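Transcriptional regulator (PDB 4YV9) binds DNA and SHP peptide pheromones as a quorum-sensing receptor, and so probably regulates transcription in response to them. Local coordinates at residues B[10-15]-B[60-65]; B[25-30]-B[48-53]; B[180-185]-B[221-226]; B[187-192]-B[228-233]. All coordinates share one frame; numbering follows the deposited sequence.

Contact 1: residues B[10-15]-B[60-65]. With SO4 (sulfate ion), chain M.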
loop_
_atom_site.group_PDB
_atom_site.type_symbol
_atom_site.label_atom_id
_atom_site.label_comp_id
_atom_site.label_asym_id
_atom_site.label_seq_id
_atom_site.Cartn_x
_atom_site.Cartn_y
_atom_site.Cartn_z
ATOM N N ARG B 10 -0.908 23.795 10.777
ATOM C CA ARG B 10 -0.641 24.243 12.138
ATOM C C ARG B 10 -0.630 23.078 13.117
ATOM O O ARG B 10 0.273 22.962 13.935
ATOM C CB ARG B 10 -1.686 25.272 12.571
ATOM C CG ARG B 10 -1.599 25.703 14.027
ATOM C CD ARG B 10 -2.713 26.708 14.340
ATOM N NE ARG B 10 -3.066 26.737 15.758
ATOM C CZ ARG B 10 -3.979 27.550 16.290
ATOM N NH1 ARG B 10 -4.639 28.408 15.522
ATOM N NH2 ARG B 10 -4.235 27.502 17.592
ATOM N N ARG B 11 -1.659 22.237 13.037
ATOM C CA ARG B 11 -1.784 21.092 13.926
ATOM C C ARG B 11 -0.616 20.127 13.761
ATOM O O ARG B 11 -0.042 19.652 14.734
ATOM C CB ARG B 11 -3.099 20.357 13.666
ATOM C CG ARG B 11 -3.316 19.137 14.551
ATOM C CD ARG B 11 -4.712 18.550 14.372
ATOM N NE ARG B 11 -4.941 18.054 13.018
ATOM C CZ ARG B 11 -4.616 16.832 12.605
ATOM N NH1 ARG B 11 -4.041 15.973 13.440
ATOM N NH2 ARG B 11 -4.863 16.470 11.352
ATOM N N LEU B 12 -0.272 19.824 12.523
ATOM C CA LEU B 12 0.805 18.870 12.285
ATOM C C LEU B 12 2.158 19.440 12.734
ATOM O O LEU B 12 2.964 18.749 13.357
ATOM C CB LEU B 12 0.832 18.474 10.813
ATOM C CG LEU B 12 -0.369 17.640 10.371
ATOM C CD1 LEU B 12 -0.442 17.574 8.862
ATOM C CD2 LEU B 12 -0.283 16.241 10.945
ATOM N N ARG B 13 2.383 20.714 12.441
ATOM C CA ARG B 13 3.619 21.391 12.831
ATOM C C ARG B 13 3.800 21.505 14.346
ATOM O O ARG B 13 4.851 21.154 14.876
ATOM C CB ARG B 13 3.679 22.793 12.220
ATOM C CG ARG B 13 4.831 23.616 12.768
ATOM C CD ARG B 13 4.766 25.107 12.381
ATOM N NE ARG B 13 3.580 25.804 12.883
ATOM C CZ ARG B 13 3.448 26.294 14.115
ATOM N NH1 ARG B 13 4.431 26.159 15.000
ATOM N NH2 ARG B 13 2.327 26.919 14.464
ATOM N N GLN B 14 2.785 22.020 15.036
ATOM C CA GLN B 14 2.805 22.039 16.495
ATOM C C GLN B 14 2.919 20.625 17.053
ATOM O O GLN B 14 3.586 20.397 18.061
ATOM C CB GLN B 14 1.556 22.731 17.045
ATOM C CG GLN B 14 1.490 24.219 16.679
ATOM C CD GLN B 14 0.222 24.887 17.173
ATOM O OE1 GLN B 14 -0.820 24.255 17.282
ATOM N NE2 GLN B 14 0.311 26.174 17.481
ATOM N N GLY B 15 2.275 19.678 16.384
ATOM C CA GLY B 15 2.312 18.292 16.805
ATOM C C GLY B 15 3.714 17.698 16.776
ATOM O O GLY B 15 4.002 16.735 17.495
ATOM N N ASP B 60 0.382 13.740 0.163
ATOM C CA ASP B 60 -0.696 12.735 0.202
ATOM C C ASP B 60 -1.028 12.335 1.641
ATOM O O ASP B 60 -2.188 12.097 1.988
ATOM C CB ASP B 60 -0.337 11.503 -0.629
ATOM C CG ASP B 60 1.049 10.961 -0.323
ATOM O OD1 ASP B 60 1.998 11.762 -0.301
ATOM O OD2 ASP B 60 1.190 9.731 -0.129
ATOM N N GLU B 61 -0.002 12.284 2.478
ATOM C CA GLU B 61 -0.158 12.058 3.910
ATOM C C GLU B 61 -0.917 13.215 4.587
ATOM O O GLU B 61 -1.775 12.998 5.443
ATOM C CB GLU B 61 1.234 11.872 4.549
ATOM C CG GLU B 61 1.264 10.885 5.688
ATOM C CD GLU B 61 2.661 10.578 6.199
ATOM O OE1 GLU B 61 3.633 11.312 5.900
ATOM O OE2 GLU B 61 2.782 9.588 6.917
ATOM N N PHE B 62 -0.587 14.447 4.193
ATOM C CA PHE B 62 -1.233 15.664 4.709
ATOM C C PHE B 62 -2.725 15.687 4.387
ATOM O O PHE B 62 -3.566 15.985 5.240
ATOM C CB PHE B 62 -0.519 16.919 4.131
ATOM C CG PHE B 62 -1.134 18.240 4.552
ATOM C CD1 PHE B 62 -2.160 18.817 3.817
ATOM C CD2 PHE B 62 -0.678 18.904 5.676
ATOM C CE1 PHE B 62 -2.727 20.039 4.207
ATOM C CE2 PHE B 62 -1.237 20.120 6.066
ATOM C CZ PHE B 62 -2.252 20.687 5.331
ATOM N N VAL B 63 -3.062 15.341 3.153
ATOM C CA VAL B 63 -4.451 15.326 2.713
ATOM C C VAL B 63 -5.333 14.353 3.515
ATOM O O VAL B 63 -6.495 14.654 3.814
ATOM C CB VAL B 63 -4.541 14.972 1.213
ATOM C CG1 VAL B 63 -5.977 14.638 0.816
ATOM C CG2 VAL B 63 -4.006 16.116 0.372
ATOM N N SER B 64 -4.796 13.193 3.880
ATOM C CA SER B 64 -5.637 12.211 4.566
ATOM C C SER B 64 -5.891 12.618 6.018
ATOM O O SER B 64 -6.889 12.232 6.599
ATOM C CB SER B 64 -5.024 10.809 4.510
ATOM O OG SER B 64 -4.179 10.579 5.625
ATOM N N THR B 65 -5.003 13.403 6.612
ATOM C CA THR B 65 -5.251 13.830 7.986
ATOM C C THR B 65 -6.101 15.109 8.014
ATOM O O THR B 65 -6.753 15.410 9.022
ATOM C CB THR B 65 -3.934 14.033 8.774
ATOM O OG1 THR B 65 -4.224 14.128 10.176
ATOM C CG2 THR B 65 -3.214 15.277 8.321
HETATM S S SO4 M . 3.421 27.701 18.084
HETATM O O1 SO4 M . 2.459 27.750 16.987
HETATM O O2 SO4 M . 3.176 26.530 18.926
HETATM O O3 SO4 M . 4.781 27.614 17.550
HETATM O O4 SO4 M . 3.287 28.912 18.886
#
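Leu12, Thr65 and Arg11 carry this contact inside the helix-turn-helix DNA-binding domain, where segments 10-15 and 60-65, on helices 6-15 and 59-66, run at 110° to each other with their axes 11.6 Å apart at closest. Leu12 points at the other helix and ends in a fork whose CD1 does most of the touching. Leu12 CD1 lies 3.5 Å from Phe62 CD2, obliquely to the ring, and meets Thr65 CG2 tip to tip at 3.6 Å. The CB of Phe62 does not point at helix 6-15, but with CG anti to the backbone N (chi1 178°) its ring swings back to Leu12; Ile57 adds to the same apolar cluster. Thr65 is two-faced: its methyl joins Leu12 while its hydroxyl turns to Arg11. Gln139 of the second subunit bonds both Arg11 NH1 and Thr65 OG1. Elsewhere on helix 6-15, Arg13 and Gln14 hold a sulfate, probably from the crystallisation liquor, with Arg13 NH2 and Gln14 NE2 each 2.7 Å from its O1. Across the helices, the long arm of Arg11 bends at chi3 (63°) and delivers Arg11 NH2 to Thr65 OG1, a 2.7 Å hydrogen bond lying in the guanidinium plane.

Contact 2: residues B[25-30]-B[48-53]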
loop_
_atom_site.group_PDB
_atom_site.type_symbol
_atom_site.label_atom_id
_atom_site.label_comp_id
_atom_site.label_asym_id
_atom_site.label_seq_id
_atom_site.Cartn_x
_atom_site.Cartn_y
_atom_site.Cartn_z
ATOM N N ASP B 25 11.825 30.549 5.033
ATOM C CA ASP B 25 13.014 30.703 4.201
ATOM C C ASP B 25 12.758 31.786 3.172
ATOM O O ASP B 25 11.832 32.582 3.330
ATOM C CB ASP B 25 13.413 29.373 3.527
ATOM C CG ASP B 25 12.295 28.767 2.684
ATOM O OD1 ASP B 25 11.380 29.505 2.249
ATOM O OD2 ASP B 25 12.361 27.543 2.422
ATOM N N GLU B 26 13.574 31.821 2.119
ATOM C CA GLU B 26 13.404 32.784 1.037
ATOM C C GLU B 26 12.070 32.655 0.296
ATOM O O GLU B 26 11.677 33.564 -0.428
ATOM C CB GLU B 26 14.550 32.650 0.030
ATOM C CG GLU B 26 14.706 31.246 -0.535
ATOM C CD GLU B 26 15.810 31.144 -1.576
ATOM O OE1 GLU B 26 16.157 32.179 -2.197
ATOM O OE2 GLU B 26 16.334 30.024 -1.770
ATOM N N HIS B 27 11.386 31.529 0.456
ATOM C CA HIS B 27 10.145 31.288 -0.280
ATOM C C HIS B 27 8.911 31.738 0.508
ATOM O O HIS B 27 7.946 32.223 -0.072
ATOM C CB HIS B 27 10.020 29.799 -0.647
ATOM C CG HIS B 27 11.250 29.232 -1.290
ATOM N ND1 HIS B 27 11.624 29.537 -2.581
ATOM C CD2 HIS B 27 12.200 28.390 -0.812
ATOM C CE1 HIS B 27 12.749 28.909 -2.872
ATOM N NE2 HIS B 27 13.118 28.205 -1.817
ATOM N N LEU B 28 8.946 31.568 1.824
ATOM C CA LEU B 28 7.831 31.964 2.680
ATOM C C LEU B 28 8.336 32.551 3.985
ATOM O O LEU B 28 9.143 31.934 4.656
ATOM C CB LEU B 28 6.914 30.773 2.989
ATOM C CG LEU B 28 5.787 30.403 2.030
ATOM C CD1 LEU B 28 4.951 29.245 2.613
ATOM C CD2 LEU B 28 4.898 31.593 1.700
ATOM N N SER B 29 7.837 33.731 4.348
ATOM C CA SER B 29 8.212 34.361 5.608
ATOM C C SER B 29 7.458 33.743 6.783
ATOM O O SER B 29 6.499 32.998 6.584
ATOM C CB SER B 29 7.931 35.861 5.542
ATOM O OG SER B 29 6.538 36.071 5.348
ATOM N N LYS B 30 7.888 34.052 8.004
ATOM C CA LYS B 30 7.158 33.636 9.211
ATOM C C LYS B 30 5.710 34.128 9.139
ATOM O O LYS B 30 4.763 33.385 9.415
ATOM C CB LYS B 30 7.829 34.198 10.472
ATOM C CG LYS B 30 9.247 33.670 10.719
ATOM C CD LYS B 30 9.645 33.812 12.181
ATOM C CE LYS B 30 9.731 35.260 12.601
ATOM N NZ LYS B 30 10.194 35.378 14.008
ATOM N N LEU B 48 3.477 25.169 -0.077
ATOM C CA LEU B 48 3.003 24.246 0.946
ATOM C C LEU B 48 3.836 22.968 0.946
ATOM O O LEU B 48 4.228 22.474 2.009
ATOM C CB LEU B 48 1.525 23.899 0.738
ATOM C CG LEU B 48 0.950 22.877 1.726
ATOM C CD1 LEU B 48 1.180 23.303 3.168
ATOM C CD2 LEU B 48 -0.535 22.689 1.466
ATOM N N LEU B 49 4.117 22.442 -0.242
ATOM C CA LEU B 49 4.932 21.222 -0.352
ATOM C C LEU B 49 6.314 21.379 0.255
ATOM O O LEU B 49 6.841 20.434 0.838
ATOM C CB LEU B 49 5.073 20.790 -1.805
ATOM C CG LEU B 49 4.134 19.664 -2.249
ATOM C CD1 LEU B 49 2.685 20.048 -2.055
ATOM C CD2 LEU B 49 4.387 19.308 -3.692
ATOM N N ASN B 50 6.898 22.562 0.086
ATOM C CA ASN B 50 8.187 22.908 0.692
ATOM C C ASN B 50 8.118 22.837 2.219
ATOM O O ASN B 50 9.008 22.284 2.865
ATOM C CB ASN B 50 8.609 24.317 0.234
ATOM C CG ASN B 50 10.021 24.716 0.702
ATOM O OD1 ASN B 50 10.952 23.918 0.678
ATOM N ND2 ASN B 50 10.172 25.974 1.112
ATOM N N LEU B 51 7.056 23.407 2.789
ATOM C CA LEU B 51 6.819 23.348 4.233
ATOM C C LEU B 51 6.678 21.920 4.718
ATOM O O LEU B 51 7.275 21.520 5.724
ATOM C CB LEU B 51 5.554 24.124 4.613
ATOM C CG LEU B 51 5.512 25.619 4.367
ATOM C CD1 LEU B 51 4.097 26.174 4.649
ATOM C CD2 LEU B 51 6.548 26.305 5.244
ATOM N N LEU B 52 5.850 21.158 4.016
ATOM C CA LEU B 52 5.621 19.761 4.345
ATOM C C LEU B 52 6.903 18.927 4.300
ATOM O O LEU B 52 7.149 18.087 5.167
ATOM C CB LEU B 52 4.600 19.172 3.381
ATOM C CG LEU B 52 3.190 19.735 3.569
ATOM C CD1 LEU B 52 2.206 19.017 2.651
ATOM C CD2 LEU B 52 2.791 19.580 5.029
ATOM N N ASP B 53 7.696 19.144 3.262
ATOM C CA ASP B 53 8.961 18.441 3.128
ATOM C C ASP B 53 9.870 18.719 4.341
ATOM O O ASP B 53 10.534 17.810 4.846
ATOM C CB ASP B 53 9.643 18.839 1.816
ATOM C CG ASP B 53 10.990 18.172 1.631
ATOM O OD1 ASP B 53 11.100 16.960 1.866
ATOM O OD2 ASP B 53 11.959 18.872 1.250
#
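A single carboxylate, that of Asp25, both folds its own loop and ties that loop to a helix. Asp25 OD1 takes two backbone N-H groups: His27 N at 2.7 Å, from above the carboxylate plane and closing an Asx turn, and Leu28 N at 3.2 Å, nearly along the C-O bond, completing an Asx motif. Asp25 OD2 turns to helix 45-54 and accepts from Asn50 ND2 at 3.0 Å through the syn lone pair. Carboxylate and amide come from opposite directions with their planes only 19° apart, and the oxygen lies in the amide plane. Asn50 sets its CG anti to the backbone N (chi1 -174°), which carries the amide out toward the loop. The His27 ring stands almost perpendicular to that amide, with His27 CD2 3.7 Å from Asn50 ND2. Beside the polar pair, Leu28 CD1 meets Leu51 CD1 at 3.8 Å, the two side chains crossing at about a right angle; Ile33 and Ile43 extend this core of the helix-turn-helix domain. Asp25 OD2 also forms a salt bridge with Lys54. With an amide and an ammonium group at one oxygen and two backbone N-H groups at the other, Asp25 is probably kept ionised, and these bonds together tie the loop ahead of helix 30-37 to helix 45-54.

Contact 3: residues B[180-185]-B[221-226]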
loop_
_atom_site.group_PDB
_atom_site.type_symbol
_atom_site.label_atom_id
_atom_site.label_comp_id
_atom_site.label_asym_id
_atom_site.label_seq_id
_atom_site.Cartn_x
_atom_site.Cartn_y
_atom_site.Cartn_z
ATOM N N ASN B 180 -1.172 0.404 -6.476
ATOM C CA ASN B 180 -1.493 0.026 -7.853
ATOM C C ASN B 180 -0.796 -1.260 -8.299
ATOM O O ASN B 180 -1.331 -1.999 -9.113
ATOM C CB ASN B 180 -1.155 1.144 -8.834
ATOM C CG ASN B 180 -2.088 2.319 -8.699
ATOM O OD1 ASN B 180 -3.075 2.248 -7.960
ATOM N ND2 ASN B 180 -1.776 3.418 -9.387
ATOM N N LYS B 181 0.394 -1.516 -7.773
ATOM C CA LYS B 181 1.137 -2.717 -8.145
ATOM C C LYS B 181 0.422 -3.967 -7.633
ATOM O O LYS B 181 0.307 -4.986 -8.328
ATOM C CB LYS B 181 2.566 -2.640 -7.595
ATOM C CG LYS B 181 3.428 -3.820 -7.988
ATOM C CD LYS B 181 4.819 -3.714 -7.396
ATOM C CE LYS B 181 5.699 -4.871 -7.860
ATOM N NZ LYS B 181 7.132 -4.697 -7.437
ATOM N N THR B 182 -0.071 -3.888 -6.407
ATOM C CA THR B 182 -0.802 -5.014 -5.844
ATOM C C THR B 182 -2.079 -5.281 -6.656
ATOM O O THR B 182 -2.385 -6.439 -6.997
ATOM C CB THR B 182 -1.099 -4.755 -4.353
ATOM O OG1 THR B 182 0.143 -4.786 -3.638
ATOM C CG2 THR B 182 -1.996 -5.823 -3.776
ATOM N N LEU B 183 -2.794 -4.223 -7.015
ATOM C CA LEU B 183 -3.976 -4.378 -7.865
ATOM C C LEU B 183 -3.612 -4.987 -9.220
ATOM O O LEU B 183 -4.266 -5.931 -9.669
ATOM C CB LEU B 183 -4.700 -3.038 -8.069
ATOM C CG LEU B 183 -5.498 -2.516 -6.870
ATOM C CD1 LEU B 183 -5.878 -1.058 -7.036
ATOM C CD2 LEU B 183 -6.742 -3.354 -6.679
ATOM N N VAL B 184 -2.595 -4.438 -9.882
ATOM C CA VAL B 184 -2.159 -4.990 -11.170
ATOM C C VAL B 184 -1.802 -6.482 -11.054
ATOM O O VAL B 184 -2.086 -7.284 -11.959
ATOM C CB VAL B 184 -0.949 -4.219 -11.738
ATOM C CG1 VAL B 184 -0.334 -4.988 -12.904
ATOM C CG2 VAL B 184 -1.370 -2.818 -12.186
ATOM N N THR B 185 -1.196 -6.857 -9.930
ATOM C CA THR B 185 -0.835 -8.253 -9.706
ATOM C C THR B 185 -2.097 -9.113 -9.607
ATOM O O THR B 185 -2.197 -10.168 -10.237
ATOM C CB THR B 185 0.032 -8.406 -8.440
ATOM O OG1 THR B 185 1.202 -7.574 -8.567
ATOM C CG2 THR B 185 0.456 -9.849 -8.265
ATOM N N PHE B 221 1.531 -11.790 0.399
ATOM C CA PHE B 221 1.322 -13.224 0.585
ATOM C C PHE B 221 -0.044 -13.677 0.050
ATOM O O PHE B 221 -0.197 -14.832 -0.336
ATOM C CB PHE B 221 1.446 -13.614 2.056
ATOM C CG PHE B 221 2.860 -13.837 2.525
ATOM C CD1 PHE B 221 3.936 -13.217 1.903
ATOM C CD2 PHE B 221 3.105 -14.657 3.619
ATOM C CE1 PHE B 221 5.226 -13.406 2.367
ATOM C CE2 PHE B 221 4.402 -14.868 4.076
ATOM C CZ PHE B 221 5.462 -14.243 3.447
ATOM N N TYR B 222 -1.039 -12.795 0.034
ATOM C CA TYR B 222 -2.332 -13.210 -0.510
ATOM C C TYR B 222 -2.191 -13.566 -1.984
ATOM O O TYR B 222 -2.666 -14.602 -2.446
ATOM C CB TYR B 222 -3.391 -12.126 -0.337
ATOM C CG TYR B 222 -4.623 -12.414 -1.151
ATOM C CD1 TYR B 222 -5.440 -13.503 -0.842
ATOM C CD2 TYR B 222 -4.962 -11.626 -2.240
ATOM C CE1 TYR B 222 -6.568 -13.782 -1.577
ATOM C CE2 TYR B 222 -6.100 -11.904 -2.990
ATOM C CZ TYR B 222 -6.892 -12.982 -2.653
ATOM O OH TYR B 222 -8.024 -13.277 -3.383
ATOM N N GLU B 223 -1.515 -12.709 -2.729
ATOM C CA GLU B 223 -1.341 -12.967 -4.145
ATOM C C GLU B 223 -0.426 -14.157 -4.372
ATOM O O GLU B 223 -0.629 -14.903 -5.302
ATOM C CB GLU B 223 -0.790 -11.723 -4.856
ATOM C CG GLU B 223 -1.770 -10.553 -4.860
ATOM C CD GLU B 223 -1.820 -9.813 -3.524
ATOM O OE1 GLU B 223 -0.839 -9.914 -2.742
ATOM O OE2 GLU B 223 -2.828 -9.116 -3.274
ATOM N N LYS B 224 0.596 -14.318 -3.534
ATOM C CA LYS B 224 1.479 -15.481 -3.654
ATOM C C LYS B 224 0.728 -16.795 -3.394
ATOM O O LYS B 224 1.022 -17.819 -4.014
ATOM C CB LYS B 224 2.650 -15.361 -2.690
ATOM C CG LYS B 224 3.659 -14.277 -3.103
ATOM C CD LYS B 224 4.757 -14.130 -2.066
ATOM C CE LYS B 224 5.926 -13.287 -2.615
ATOM N NZ LYS B 224 6.801 -12.843 -1.511
ATOM N N THR B 225 -0.227 -16.755 -2.468
ATOM C CA THR B 225 -0.996 -17.959 -2.137
ATOM C C THR B 225 -1.942 -18.326 -3.270
ATOM O O THR B 225 -2.037 -19.492 -3.653
ATOM C CB THR B 225 -1.800 -17.785 -0.862
ATOM O OG1 THR B 225 -0.911 -17.526 0.226
ATOM C CG2 THR B 225 -2.625 -19.045 -0.566
ATOM N N VAL B 226 -2.634 -17.323 -3.811
ATOM C CA VAL B 226 -3.526 -17.556 -4.945
ATOM C C VAL B 226 -2.714 -18.019 -6.153
ATOM O O VAL B 226 -3.099 -18.959 -6.848
ATOM C CB VAL B 226 -4.342 -16.283 -5.284
ATOM C CG1 VAL B 226 -5.052 -16.418 -6.618
ATOM C CG2 VAL B 226 -5.356 -15.989 -4.162
#
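Glu223 sets off with CG anti to its carbonyl carbon (chi1 -66°) and then bends sharply at chi2 (78°), bringing its carboxylate to Thr182 and leaving CB and CG against Thr185. On that side Thr182 and Thr185 both hold CG2 anti to the backbone N, which presents methyls to Glu223. The side chains cross at about right angles: Thr182 CG2 meets Glu223 OE2 at 3.4 Å, while Thr185 CG2 rests against Glu223 CB and CG, 4.1 Å from each. This is contact between methyls and a folded glutamate chain, without a direct polar bond between the segments. The threonine hydroxyls are engaged elsewhere. Thr185 OG1 donates to Lys181 O at 2.7 Å, 35° above the carbonyl plane, and Thr185 N reaches the same oxygen from its opposite face. Thr182 OG1 bonds Asn220, which also makes a weak bond to Glu223 OE1, and Gln186 donates to Glu223 OE2, so the buried carboxylate is held from just outside the contact. The site lies in the helical, TPR-like C-terminal domain. Here helix 179-197 meets the start of helix 221-236, with Leu214 and Leu215 of the intervening helix 201-215 packing on Thr185 and Leu215 also on Glu223.

Contact 4: residues B[187-192]-B[228-233]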
loop_
_atom_site.group_PDB
_atom_site.type_symbol
_atom_site.label_atom_id
_atom_site.label_comp_id
_atom_site.label_asym_id
_atom_site.label_seq_id
_atom_site.Cartn_x
_atom_site.Cartn_y
_atom_site.Cartn_z
ATOM N N LEU B 187 -5.113 -8.473 -10.856
ATOM C CA LEU B 187 -5.796 -8.571 -12.148
ATOM C C LEU B 187 -5.030 -9.438 -13.152
ATOM O O LEU B 187 -5.633 -10.035 -14.045
ATOM C CB LEU B 187 -6.028 -7.180 -12.741
ATOM C CG LEU B 187 -7.065 -6.293 -12.042
ATOM C CD1 LEU B 187 -7.444 -5.158 -12.972
ATOM C CD2 LEU B 187 -8.312 -7.082 -11.621
ATOM N N SER B 188 -3.704 -9.495 -13.023
ATOM C CA SER B 188 -2.908 -10.358 -13.890
ATOM C C SER B 188 -3.214 -11.814 -13.567
ATOM O O SER B 188 -3.385 -12.635 -14.471
ATOM C CB SER B 188 -1.405 -10.085 -13.739
ATOM O OG SER B 188 -1.090 -8.752 -14.108
ATOM N N ILE B 189 -3.277 -12.127 -12.277
ATOM C CA ILE B 189 -3.659 -13.467 -11.845
ATOM C C ILE B 189 -5.068 -13.826 -12.342
ATOM O O ILE B 189 -5.299 -14.945 -12.804
ATOM C CB ILE B 189 -3.576 -13.598 -10.308
ATOM C CG1 ILE B 189 -2.109 -13.487 -9.860
ATOM C CG2 ILE B 189 -4.192 -14.927 -9.841
ATOM C CD1 ILE B 189 -1.914 -13.409 -8.366
ATOM N N ASN B 190 -5.992 -12.869 -12.267
ATOM C CA ASN B 190 -7.355 -13.042 -12.782
ATOM C C ASN B 190 -7.336 -13.408 -14.268
ATOM O O ASN B 190 -8.069 -14.284 -14.712
ATOM C CB ASN B 190 -8.184 -11.767 -12.553
ATOM C CG ASN B 190 -9.663 -11.944 -12.918
ATOM O OD1 ASN B 190 -10.379 -12.719 -12.288
ATOM N ND2 ASN B 190 -10.125 -11.203 -13.921
ATOM N N CYS B 191 -6.481 -12.747 -15.037
ATOM C CA CYS B 191 -6.391 -13.067 -16.453
ATOM C C CYS B 191 -5.777 -14.447 -16.658
ATOM O O CYS B 191 -6.199 -15.193 -17.541
ATOM C CB CYS B 191 -5.575 -12.018 -17.212
ATOM S SG CYS B 191 -5.811 -12.111 -19.006
ATOM N N LEU B 192 -4.775 -14.773 -15.844
ATOM C CA LEU B 192 -4.121 -16.076 -15.911
ATOM C C LEU B 192 -5.125 -17.204 -15.680
ATOM O O LEU B 192 -5.086 -18.232 -16.348
ATOM C CB LEU B 192 -2.981 -16.157 -14.889
ATOM C CG LEU B 192 -2.322 -17.528 -14.695
ATOM C CD1 LEU B 192 -1.808 -18.104 -16.020
ATOM C CD2 LEU B 192 -1.200 -17.471 -13.670
ATOM N N LEU B 228 0.119 -19.588 -6.078
ATOM C CA LEU B 228 0.515 -20.980 -5.829
ATOM C C LEU B 228 -0.571 -21.918 -6.357
ATOM O O LEU B 228 -0.285 -22.932 -6.982
ATOM C CB LEU B 228 0.742 -21.227 -4.334
ATOM C CG LEU B 228 1.096 -22.647 -3.905
ATOM C CD1 LEU B 228 2.369 -23.107 -4.587
ATOM C CD2 LEU B 228 1.261 -22.666 -2.396
ATOM N N TYR B 229 -1.824 -21.547 -6.122
ATOM C CA TYR B 229 -2.937 -22.407 -6.507
ATOM C C TYR B 229 -3.101 -22.421 -8.022
ATOM O O TYR B 229 -3.186 -23.469 -8.628
ATOM C CB TYR B 229 -4.239 -21.953 -5.848
ATOM C CG TYR B 229 -5.385 -22.897 -6.138
ATOM C CD1 TYR B 229 -6.126 -22.784 -7.313
ATOM C CD2 TYR B 229 -5.726 -23.901 -5.244
ATOM C CE1 TYR B 229 -7.171 -23.636 -7.586
ATOM C CE2 TYR B 229 -6.773 -24.755 -5.510
ATOM C CZ TYR B 229 -7.488 -24.619 -6.686
ATOM O OH TYR B 229 -8.523 -25.472 -6.960
ATOM N N VAL B 230 -3.111 -21.232 -8.611
ATOM C CA VAL B 230 -3.460 -21.044 -10.010
ATOM C C VAL B 230 -2.386 -21.612 -10.924
ATOM O O VAL B 230 -2.677 -22.262 -11.934
ATOM C CB VAL B 230 -3.668 -19.537 -10.303
ATOM C CG1 VAL B 230 -3.753 -19.280 -11.802
ATOM C CG2 VAL B 230 -4.918 -19.023 -9.570
ATOM N N HIS B 231 -1.135 -21.365 -10.555
ATOM C CA HIS B 231 -0.004 -21.911 -11.287
ATOM C C HIS B 231 0.006 -23.440 -11.178
ATOM O O HIS B 231 0.292 -24.138 -12.147
ATOM C CB HIS B 231 1.300 -21.306 -10.759
ATOM C CG HIS B 231 2.503 -21.652 -11.576
ATOM N ND1 HIS B 231 3.785 -21.593 -11.073
ATOM C CD2 HIS B 231 2.623 -22.057 -12.862
ATOM C CE1 HIS B 231 4.642 -21.957 -12.012
ATOM N NE2 HIS B 231 3.962 -22.240 -13.108
ATOM N N GLY B 232 -0.325 -23.957 -9.997
ATOM C CA GLY B 232 -0.443 -25.395 -9.815
ATOM C C GLY B 232 -1.503 -25.934 -10.753
ATOM O O GLY B 232 -1.348 -27.007 -11.346
ATOM N N TYR B 233 -2.579 -25.165 -10.897
ATOM C CA TYR B 233 -3.685 -25.515 -11.787
ATOM C C TYR B 233 -3.213 -25.547 -13.242
ATOM O O TYR B 233 -3.567 -26.451 -14.008
ATOM C CB TYR B 233 -4.833 -24.520 -11.588
ATOM C CG TYR B 233 -6.022 -24.663 -12.516
ATOM C CD1 TYR B 233 -6.603 -25.901 -12.765
ATOM C CD2 TYR B 233 -6.586 -23.540 -13.115
ATOM C CE1 TYR B 233 -7.703 -26.018 -13.604
ATOM C CE2 TYR B 233 -7.683 -23.645 -13.947
ATOM C CZ TYR B 233 -8.233 -24.883 -14.193
ATOM O OH TYR B 233 -9.319 -24.975 -15.029
#
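Val230 reaches from helix 221-236 toward helix 179-197 and packs against Ile189 and Leu192, in the helical-repeat, TPR-like C-terminal domain. From CB, which points at the other helix, the side chain divides into two methyls with different partners. Val230 CG1, anti to the backbone N (chi1 168°), goes to Leu192: it lies 3.7 Å from Leu192 CG and closer still to one methyl of that leucine. Val230 CG2 turns instead to Ile189 and meets Ile189 CG2 at 4.2 Å, a looser touch. The valine thus takes one residue on each branch, and the two partners, three positions apart, stand about one helical turn from each other on helix 179-197.

The approaches differ as well. The Leu192 and Val230 side chains run alongside each other, pointing opposite ways, whereas Ile189 comes at a slant and offers its branch methyl. All three residues are buried, and the contact between the segments is wholly apolar. Ile193 and Ile196 also pack on Val230, widening the seam along helix 179-197, while Ile211 of helix 201-215 touches both Ile189 and Leu192. Ile189 further touches a modified side chain of the bound peptide, which places this seam beside the ligand site. On the leucine, CG stands anti to the backbone N (chi1 172°), and the rotation about the next bond (chi2 55°) brings Leu192 CD2 to 3.6 Å from Val230 CG1.

Contacts 1 and 2 belong to the helix-turn-helix domain, and contacts 3 and 4 to the C-terminal helical domain. Contact 2 is nested within the chain loop closed by contact 1, and they touch where Phe62 packs on Leu52; both are only partly buried and pair a leucine-based core with a polar bond at its margin. Contacts 3 and 4 are buried and join the same helices, 179-197 and 221-236, with centres 10 Å apart and Ile189 of contact 4 packing on Glu223 and Val226 of contact 3. Chemistry shifts along this seam, from a carboxylate among threonine methyls to purely aliphatic packing. Contacts 1 and 4 lie on opposite sides of the chain's centre, 41 Å apart between centres.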